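Local coordinates for HpcH/HpaI aldolase/citrate lyase family protein (Burkholderia cenocepacia, PDB 4MF4) that belongs to the HpcH/HpaI aldolase/citrate lyase family and folds as a closed eight-stranded parallel beta/alpha barrel of the TIM type, at residues V83-R88 / L104-I109; V161-E166 / P181-L186. All coordinates share one frame; numbering follows the deposited sequence.

Contact 1: residues V83-R88 / L104-I109; sequences VRVPAR and LMFPCI. With EDO (1,2-ethanediol), chain G.
Neighbouring parallel strands of the TIM barrel meet where Val83 and Arg84 pair with Leu104 and Met105, the two strands of one beta-alpha-beta crossover whose helix is 90-98. Met105 N donates an almost straight hydrogen bond (172°) to Val83 O at 2.8 Å, and Val85 N continues the ladder to Met105 O at 3.1 Å.

The two sheet faces differ in chemistry. On the barrel-interior face, Arg84 and Met105 extend inward from adjacent strands, both with CG anti to the backbone N, and cross at a slant with Arg84 CD 4.0 Å from Met105 SD. An unbranched thioether suits this place, since its weakly polar sulfur packs against the arginine's methylenes while the guanidinium bonds elsewhere. A bend at chi3 (75°) turns that head, and NH2 donates in the guanidinium plane to O2 of 1,2-ethanediol at 2.8 Å. On the helix-facing side, branched side chains fill the layer: Val83 CB lies 3.9 Å from Leu104 CD2, and Leu104 also packs on helix 90-98.

Beyond the strands, Pro107 CD lies 3.4 Å from Val85 O. Val85 CG2 and Arg88 CG both touch Phe106 at CD2, the latter at 3.7 Å, with the Arg88 and Phe106 side chains crossing at about a right angle; Arg88 NE is hydrogen-bonded to His117 ND1.

Within the barrel, Arg84 NE forms a salt bridge with Asp54 and NH1 a hydrogen bond with Gln164 OE1; together with the in-plane bond to the diol, which probably comes from the crystallisation liquor, these hold the guanidinium's orientation.

Contact 2: residues V161-E166 / P181-L186; sequences VIVQVE and PGVDCL
Val161 is held at both ends of its backbone by Asp184. Its N-H points to Asp184 OD2 at 2.9 Å, reaching the oxygen on the anti side and 20° out of the carboxylate plane, while its carbonyl oxygen accepts from Asp184 N, also at 2.9 Å and in the carbonyl plane. The short aspartate chain, with CG beside its own backbone N (chi1 -56°), suits this double grip because it folds the carboxylate back to the neighbouring strand. Cys185 N adds a weak, bent bond to the same Val161 O. Farther along, Val163 N donates to Cys185 O at 3.1 Å.

These bonds join strands 160-165 and 185-188, fifth and sixth in the order of the parallel TIM barrel. Beta-branched valine and isoleucine suit the extended backbone of strand 160-165. Val163 CG2, set between its backbone N and carbonyl carbon, meets Leu186 CD2 at 3.8 Å, the two side chains lying side by side and pointing the same way; the same methyl touches Val183 CG1 at 3.9 Å. On the other face the small Cys185 puts its CB against Ile162 CG2, also at 3.9 Å. Gly182 has a positive phi of 92°, and at its backbone angles a CB would press on the carbonyl oxygen of Pro181, so glycine fits; its own carbonyl oxygen comes within 3.5 Å of Val161 CB.

Outside this shell, helix 174-178 backs the valine-leucine layer through Ile177, which touches both Val163 and Leu186. The other carboxylate oxygen of Asp184, OD1, forms a salt bridge with Arg21, which probably helps to fix the rotation of the group that holds Val161 N.

Overall arrangement
Both contacts are buried and belong to one barrel sheet, their centres about 10 Å apart. Contact 1 joins the third and fourth strands, contact 2 the fifth and sixth, and the pairing of 103-106 with 160-165 runs between them: Phe106 N lies 2.8 Å from Ile162 O, a probable hydrogen bond. Contact 1 follows the strands out into loops at their C-terminal ends, where Cys108 is exposed and another subunit packs on Pro86 and Ala87. Contact 2 meets no other chain; the salt-bridged Asp184 lies in segment 181-186 and bonds the backbone of Val161, whereas the salt-bridged Arg84 of contact 1 points into the barrel. Glu166 of contact 2 probably bonds Cys108 N, tying the two together.

Contact 1: residues V83-R88 / L104-I109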
ATOM      1  N   VAL A  83      -2.012  22.080   2.518  1.00 12.79           N
ATOM      2  CA  VAL A  83      -0.943  21.110   2.808  1.00 12.58           C
ATOM      3  C   VAL A  83       0.173  21.766   3.591  1.00 12.47           C
ATOM      4  O   VAL A  83       0.714  22.799   3.156  1.00 10.96           O
ATOM      5  CB  VAL A  83      -0.394  20.432   1.505  1.00 13.19           C
ATOM      6  CG1 VAL A  83       0.841  19.589   1.797  1.00 13.41           C
ATOM      7  CG2 VAL A  83      -1.453  19.555   0.872  1.00 13.12           C
ATOM      8  N   ARG A  84       0.517  21.230   4.769  1.00 12.77           N
ATOM      9  CA  ARG A  84       1.760  21.703   5.426  1.00 14.12           C
ATOM     10  C   ARG A  84       2.940  20.829   5.010  1.00 14.94           C
ATOM     11  O   ARG A  84       2.975  19.644   5.387  1.00 15.04           O
ATOM     12  CB  ARG A  84       1.677  21.726   6.945  1.00 14.86           C
ATOM     13  CG  ARG A  84       3.050  22.070   7.565  1.00 14.34           C
ATOM     14  CD  ARG A  84       2.949  22.567   8.980  1.00 15.26           C
ATOM     15  NE  ARG A  84       2.676  21.477   9.905  1.00 15.70           N
ATOM     16  CZ  ARG A  84       2.639  21.583  11.233  1.00 16.86           C
ATOM     17  NH1 ARG A  84       2.804  22.762  11.860  1.00 16.82           N
ATOM     18  NH2 ARG A  84       2.392  20.505  11.951  1.00 16.71           N
ATOM     19  N   VAL A  85       3.897  21.406   4.254  1.00 14.54           N
ATOM     20  CA  VAL A  85       5.034  20.638   3.767  1.00 14.61           C
ATOM     21  C   VAL A  85       6.020  20.396   4.911  1.00 15.01           C
ATOM     22  O   VAL A  85       5.970  21.092   5.935  1.00 15.52           O
ATOM     23  CB  VAL A  85       5.735  21.268   2.536  1.00 14.61           C
ATOM     24  CG1 VAL A  85       4.760  21.375   1.377  1.00 15.08           C
ATOM     25  CG2 VAL A  85       6.381  22.612   2.858  1.00 14.89           C
ATOM     26  N   PRO A  86       6.876  19.366   4.774  1.00 14.25           N
ATOM     27  CA  PRO A  86       7.812  19.040   5.843  1.00 14.98           C
ATOM     28  C   PRO A  86       8.902  20.094   6.049  1.00 16.01           C
ATOM     29  O   PRO A  86       9.334  20.292   7.175  1.00 15.08           O
ATOM     30  CB  PRO A  86       8.456  17.712   5.379  1.00 14.67           C
ATOM     31  CG  PRO A  86       7.577  17.208   4.287  1.00 14.70           C
ATOM     32  CD  PRO A  86       7.042  18.463   3.631  1.00 14.46           C
ATOM     33  N   ALA A  87       9.330  20.742   4.957  1.00 16.68           N
ATOM     34  CA  ALA A  87      10.494  21.645   4.954  1.00 17.92           C
ATOM     35  C   ALA A  87      10.462  22.448   3.646  1.00 19.09           C
ATOM     36  O   ALA A  87       9.720  22.136   2.734  1.00 16.86           O
ATOM     37  CB  ALA A  87      11.792  20.853   5.028  1.00 18.41           C
ATOM     38  N   ARG A  88      11.287  23.476   3.575  1.00 19.84           N
ATOM     39  CA  ARG A  88      11.285  24.349   2.421  1.00 22.57           C
ATOM     40  C   ARG A  88      12.314  23.864   1.389  1.00 23.02           C
ATOM     41  O   ARG A  88      13.274  24.566   1.116  1.00 24.06           O
ATOM     42  CB  ARG A  88      11.600  25.757   2.899  1.00 23.45           C
ATOM     43  CG  ARG A  88      11.030  26.834   2.037  1.00 24.22           C
ATOM     44  CD  ARG A  88      11.320  28.171   2.659  1.00 25.20           C
ATOM     45  NE  ARG A  88      12.737  28.442   2.659  1.00 25.58           N
ATOM     46  CZ  ARG A  88      13.520  28.436   3.719  1.00 26.75           C
ATOM     47  NH1 ARG A  88      13.036  28.252   4.943  1.00 27.98           N
ATOM     48  NH2 ARG A  88      14.798  28.711   3.537  1.00 27.72           N
ATOM     49  N   LEU A 104      -0.428  26.184   0.524  1.00 13.13           N
ATOM     50  CA  LEU A 104       0.674  25.522   1.200  1.00 13.10           C
ATOM     51  C   LEU A 104       1.038  26.261   2.466  1.00 13.28           C
ATOM     52  O   LEU A 104       1.047  27.523   2.484  1.00 13.50           O
ATOM     53  CB  LEU A 104       1.885  25.524   0.299  1.00 13.44           C
ATOM     54  CG  LEU A 104       1.872  24.651  -0.926  1.00 13.83           C
ATOM     55  CD1 LEU A 104       3.286  24.599  -1.507  1.00 14.06           C
ATOM     56  CD2 LEU A 104       1.327  23.280  -0.608  1.00 13.76           C
ATOM     57  N   MET A 105       1.311  25.500   3.524  1.00 12.98           N
ATOM     58  CA  MET A 105       1.828  26.053   4.754  1.00 13.52           C
ATOM     59  C   MET A 105       3.303  25.648   4.898  1.00 13.11           C
ATOM     60  O   MET A 105       3.646  24.468   4.795  1.00 12.28           O
ATOM     61  CB  MET A 105       1.041  25.565   5.975  1.00 14.75           C
ATOM     62  CG  MET A 105       1.499  26.259   7.259  1.00 16.23           C
ATOM     63  SD  MET A 105       0.614  25.743   8.728  1.00 18.71           S
ATOM     64  CE  MET A 105      -1.082  25.907   8.221  1.00 18.63           C
ATOM     65  N   PHE A 106       4.169  26.633   5.149  1.00 13.28           N
ATOM     66  CA  PHE A 106       5.608  26.395   5.383  1.00 13.09           C
ATOM     67  C   PHE A 106       5.952  26.548   6.879  1.00 14.79           C
ATOM     68  O   PHE A 106       5.665  27.598   7.508  1.00 14.68           O
ATOM     69  CB  PHE A 106       6.416  27.403   4.566  1.00 13.66           C
ATOM     70  CG  PHE A 106       6.343  27.180   3.111  1.00 12.62           C
ATOM     71  CD1 PHE A 106       5.267  27.649   2.374  1.00 12.69           C
ATOM     72  CD2 PHE A 106       7.335  26.448   2.471  1.00 12.66           C
ATOM     73  CE1 PHE A 106       5.210  27.451   1.003  1.00 11.96           C
ATOM     74  CE2 PHE A 106       7.277  26.231   1.119  1.00 12.70           C
ATOM     75  CZ  PHE A 106       6.198  26.736   0.378  1.00 12.13           C
ATOM     76  N   PRO A 107       6.551  25.512   7.465  1.00 15.43           N
ATOM     77  CA  PRO A 107       6.939  25.549   8.858  1.00 16.91           C
ATOM     78  C   PRO A 107       8.163  26.420   9.051  1.00 18.14           C
ATOM     79  O   PRO A 107       8.862  26.725   8.102  1.00 15.50           O
ATOM     80  CB  PRO A 107       7.293  24.095   9.179  1.00 17.60           C
ATOM     81  CG  PRO A 107       7.573  23.432   7.911  1.00 17.46           C
ATOM     82  CD  PRO A 107       6.898  24.235   6.806  1.00 16.68           C
ATOM     83  N   CYS A 108       8.458  26.771  10.284  1.00 19.61           N
ATOM     84  CA  CYS A 108       9.781  27.335  10.556  1.00 22.34           C
ATOM     85  C   CYS A 108      10.188  28.503   9.641  1.00 20.71           C
ATOM     86  O   CYS A 108      11.282  28.467   9.072  1.00 17.91           O
ATOM     87  CB  CYS A 108      10.875  26.257  10.330  1.00 26.80           C
ATOM     88  SG  CYS A 108      10.717  24.644  11.132  1.00 35.11           S
ATOM     89  N   ILE A 109       9.362  29.528   9.489  1.00 18.82           N
ATOM     90  CA  ILE A 109       9.774  30.674   8.659  1.00 19.59           C
ATOM     91  C   ILE A 109      10.263  31.748   9.641  1.00 20.45           C
ATOM     92  O   ILE A 109       9.474  32.229  10.454  1.00 20.92           O
ATOM     93  CB  ILE A 109       8.611  31.222   7.804  1.00 19.02           C
ATOM     94  CG1 ILE A 109       8.172  30.208   6.735  1.00 18.35           C
ATOM     95  CG2 ILE A 109       8.971  32.561   7.177  1.00 18.50           C
ATOM     96  CD1 ILE A 109       9.164  29.943   5.629  1.00 18.22           C
TER
HETATM   97  C1  EDO G 301       0.084  22.615  14.377  1.00 36.36           C
HETATM   98  O1  EDO G 301       0.707  23.781  14.952  1.00 39.03           O
HETATM   99  C2  EDO G 301       0.456  21.319  15.088  1.00 37.15           C
HETATM  100  O2  EDO G 301       1.784  20.924  14.694  1.00 38.99           O

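Contact 2: residues V161-E166 / P181-L186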
ATOM      1  N   VAL A 161       0.150  31.116  -0.064  1.00 14.71           N
ATOM      2  CA  VAL A 161       1.262  30.772   0.804  1.00 13.97           C
ATOM      3  C   VAL A 161       0.955  31.243   2.233  1.00 13.87           C
ATOM      4  O   VAL A 161       0.663  32.412   2.484  1.00 14.39           O
ATOM      5  CB  VAL A 161       2.580  31.376   0.308  1.00 14.20           C
ATOM      6  CG1 VAL A 161       3.718  31.174   1.313  1.00 14.05           C
ATOM      7  CG2 VAL A 161       2.951  30.842  -1.070  1.00 14.56           C
ATOM      8  N   ILE A 162       1.037  30.297   3.152  1.00 13.84           N
ATOM      9  CA  ILE A 162       0.915  30.514   4.594  1.00 13.98           C
ATOM     10  C   ILE A 162       2.285  30.218   5.232  1.00 14.41           C
ATOM     11  O   ILE A 162       2.869  29.116   5.038  1.00 13.76           O
ATOM     12  CB  ILE A 162      -0.114  29.567   5.239  1.00 13.69           C
ATOM     13  CG1 ILE A 162      -1.461  29.655   4.527  1.00 14.62           C
ATOM     14  CG2 ILE A 162      -0.276  29.905   6.721  1.00 13.83           C
ATOM     15  CD1 ILE A 162      -2.502  28.645   4.973  1.00 15.15           C
ATOM     16  N   VAL A 163       2.807  31.199   5.976  1.00 14.21           N
ATOM     17  CA  VAL A 163       4.106  31.049   6.658  1.00 14.14           C
ATOM     18  C   VAL A 163       3.887  30.879   8.166  1.00 15.15           C
ATOM     19  O   VAL A 163       3.187  31.672   8.799  1.00 13.29           O
ATOM     20  CB  VAL A 163       5.060  32.208   6.361  1.00 15.20           C
ATOM     21  CG1 VAL A 163       5.391  32.202   4.876  1.00 15.67           C
ATOM     22  CG2 VAL A 163       4.511  33.575   6.750  1.00 15.30           C
ATOM     23  N   GLN A 164       4.472  29.838   8.723  1.00 14.36           N
ATOM     24  CA  GLN A 164       4.326  29.605  10.120  1.00 17.51           C
ATOM     25  C   GLN A 164       5.433  30.368  10.850  1.00 17.55           C
ATOM     26  O   GLN A 164       6.610  30.201  10.544  1.00 17.21           O
ATOM     27  CB  GLN A 164       4.344  28.099  10.394  1.00 19.63           C
ATOM     28  CG  GLN A 164       3.948  27.754  11.796  1.00 24.19           C
ATOM     29  CD  GLN A 164       3.591  26.252  11.994  1.00 26.52           C
ATOM     30  OE1 GLN A 164       3.612  25.442  11.063  1.00 28.02           O
ATOM     31  NE2 GLN A 164       3.315  25.896  13.227  1.00 30.97           N
ATOM     32  N   VAL A 165       5.049  31.229  11.790  1.00 17.91           N
ATOM     33  CA  VAL A 165       6.018  32.037  12.526  1.00 21.53           C
ATOM     34  C   VAL A 165       6.118  31.418  13.916  1.00 24.99           C
ATOM     35  O   VAL A 165       5.186  31.461  14.700  1.00 30.42           O
ATOM     36  CB  VAL A 165       5.598  33.505  12.588  1.00 20.86           C
ATOM     37  CG1 VAL A 165       6.664  34.334  13.291  1.00 22.40           C
ATOM     38  CG2 VAL A 165       5.370  34.050  11.191  1.00 20.26           C
ATOM     39  N   GLU A 166       7.234  30.809  14.222  1.00 30.02           N
ATOM     40  CA  GLU A 166       7.233  29.957  15.403  1.00 37.13           C
ATOM     41  C   GLU A 166       8.535  29.929  16.164  1.00 37.40           C
ATOM     42  O   GLU A 166       8.791  28.992  16.917  1.00 44.37           O
ATOM     43  CB  GLU A 166       6.754  28.534  15.051  1.00 39.65           C
ATOM     44  CG  GLU A 166       7.613  27.775  14.066  1.00 40.93           C
ATOM     45  CD  GLU A 166       6.892  26.534  13.533  1.00 46.27           C
ATOM     46  OE1 GLU A 166       5.890  26.134  14.185  1.00 48.96           O
ATOM     47  OE2 GLU A 166       7.310  25.974  12.475  1.00 35.02           O
ATOM     48  N   PRO A 181       5.933  40.240  -0.431  1.00 20.64           N
ATOM     49  CA  PRO A 181       4.871  39.971  -1.412  1.00 20.10           C
ATOM     50  C   PRO A 181       4.644  38.466  -1.615  1.00 18.81           C
ATOM     51  O   PRO A 181       5.582  37.671  -1.653  1.00 18.49           O
ATOM     52  CB  PRO A 181       5.405  40.630  -2.694  1.00 20.85           C
ATOM     53  CG  PRO A 181       6.269  41.740  -2.209  1.00 20.79           C
ATOM     54  CD  PRO A 181       6.939  41.185  -0.972  1.00 21.45           C
ATOM     55  N   GLY A 182       3.395  38.064  -1.730  1.00 18.80           N
ATOM     56  CA  GLY A 182       3.090  36.647  -1.845  1.00 17.94           C
ATOM     57  C   GLY A 182       2.810  35.903  -0.545  1.00 17.78           C
ATOM     58  O   GLY A 182       2.400  34.743  -0.588  1.00 17.82           O
ATOM     59  N   VAL A 183       3.032  36.532   0.607  1.00 16.65           N
ATOM     60  CA  VAL A 183       2.645  35.958   1.903  1.00 16.47           C
ATOM     61  C   VAL A 183       1.166  36.265   2.134  1.00 16.30           C
ATOM     62  O   VAL A 183       0.787  37.419   2.298  1.00 16.89           O
ATOM     63  CB  VAL A 183       3.491  36.526   3.073  1.00 16.01           C
ATOM     64  CG1 VAL A 183       2.868  36.197   4.440  1.00 16.44           C
ATOM     65  CG2 VAL A 183       4.891  35.980   2.988  1.00 15.38           C
ATOM     66  N   ASP A 184       0.311  35.246   2.121  1.00 16.01           N
ATOM     67  CA  ASP A 184      -1.149  35.480   2.221  1.00 16.16           C
ATOM     68  C   ASP A 184      -1.646  35.299   3.665  1.00 15.73           C
ATOM     69  O   ASP A 184      -2.757  35.704   3.985  1.00 16.03           O
ATOM     70  CB  ASP A 184      -1.933  34.545   1.300  1.00 16.80           C
ATOM     71  CG  ASP A 184      -1.487  34.637  -0.167  1.00 18.29           C
ATOM     72  OD1 ASP A 184      -1.486  35.777  -0.730  1.00 19.16           O
ATOM     73  OD2 ASP A 184      -1.096  33.592  -0.743  1.00 16.02           O
ATOM     74  N   CYS A 185      -0.841  34.704   4.548  1.00 15.14           N
ATOM     75  CA  CYS A 185      -1.281  34.501   5.911  1.00 14.58           C
ATOM     76  C   CYS A 185      -0.101  34.262   6.823  1.00 14.45           C
ATOM     77  O   CYS A 185       0.796  33.538   6.435  1.00 13.26           O
ATOM     78  CB  CYS A 185      -2.158  33.247   5.957  1.00 15.35           C
ATOM     79  SG  CYS A 185      -2.895  32.929   7.590  1.00 17.00           S
ATOM     80  N   LEU A 186      -0.127  34.807   8.037  1.00 14.56           N
ATOM     81  CA  LEU A 186       0.885  34.501   9.037  1.00 15.55           C
ATOM     82  C   LEU A 186       0.259  33.483   9.960  1.00 17.21           C
ATOM     83  O   LEU A 186      -0.827  33.739  10.474  1.00 18.37           O
ATOM     84  CB  LEU A 186       1.271  35.731   9.858  1.00 16.17           C
ATOM     85  CG  LEU A 186       1.765  36.958   9.129  1.00 15.89           C
ATOM     86  CD1 LEU A 186       1.848  38.164  10.067  1.00 16.78           C
ATOM     87  CD2 LEU A 186       3.086  36.664   8.457  1.00 16.43           C
TER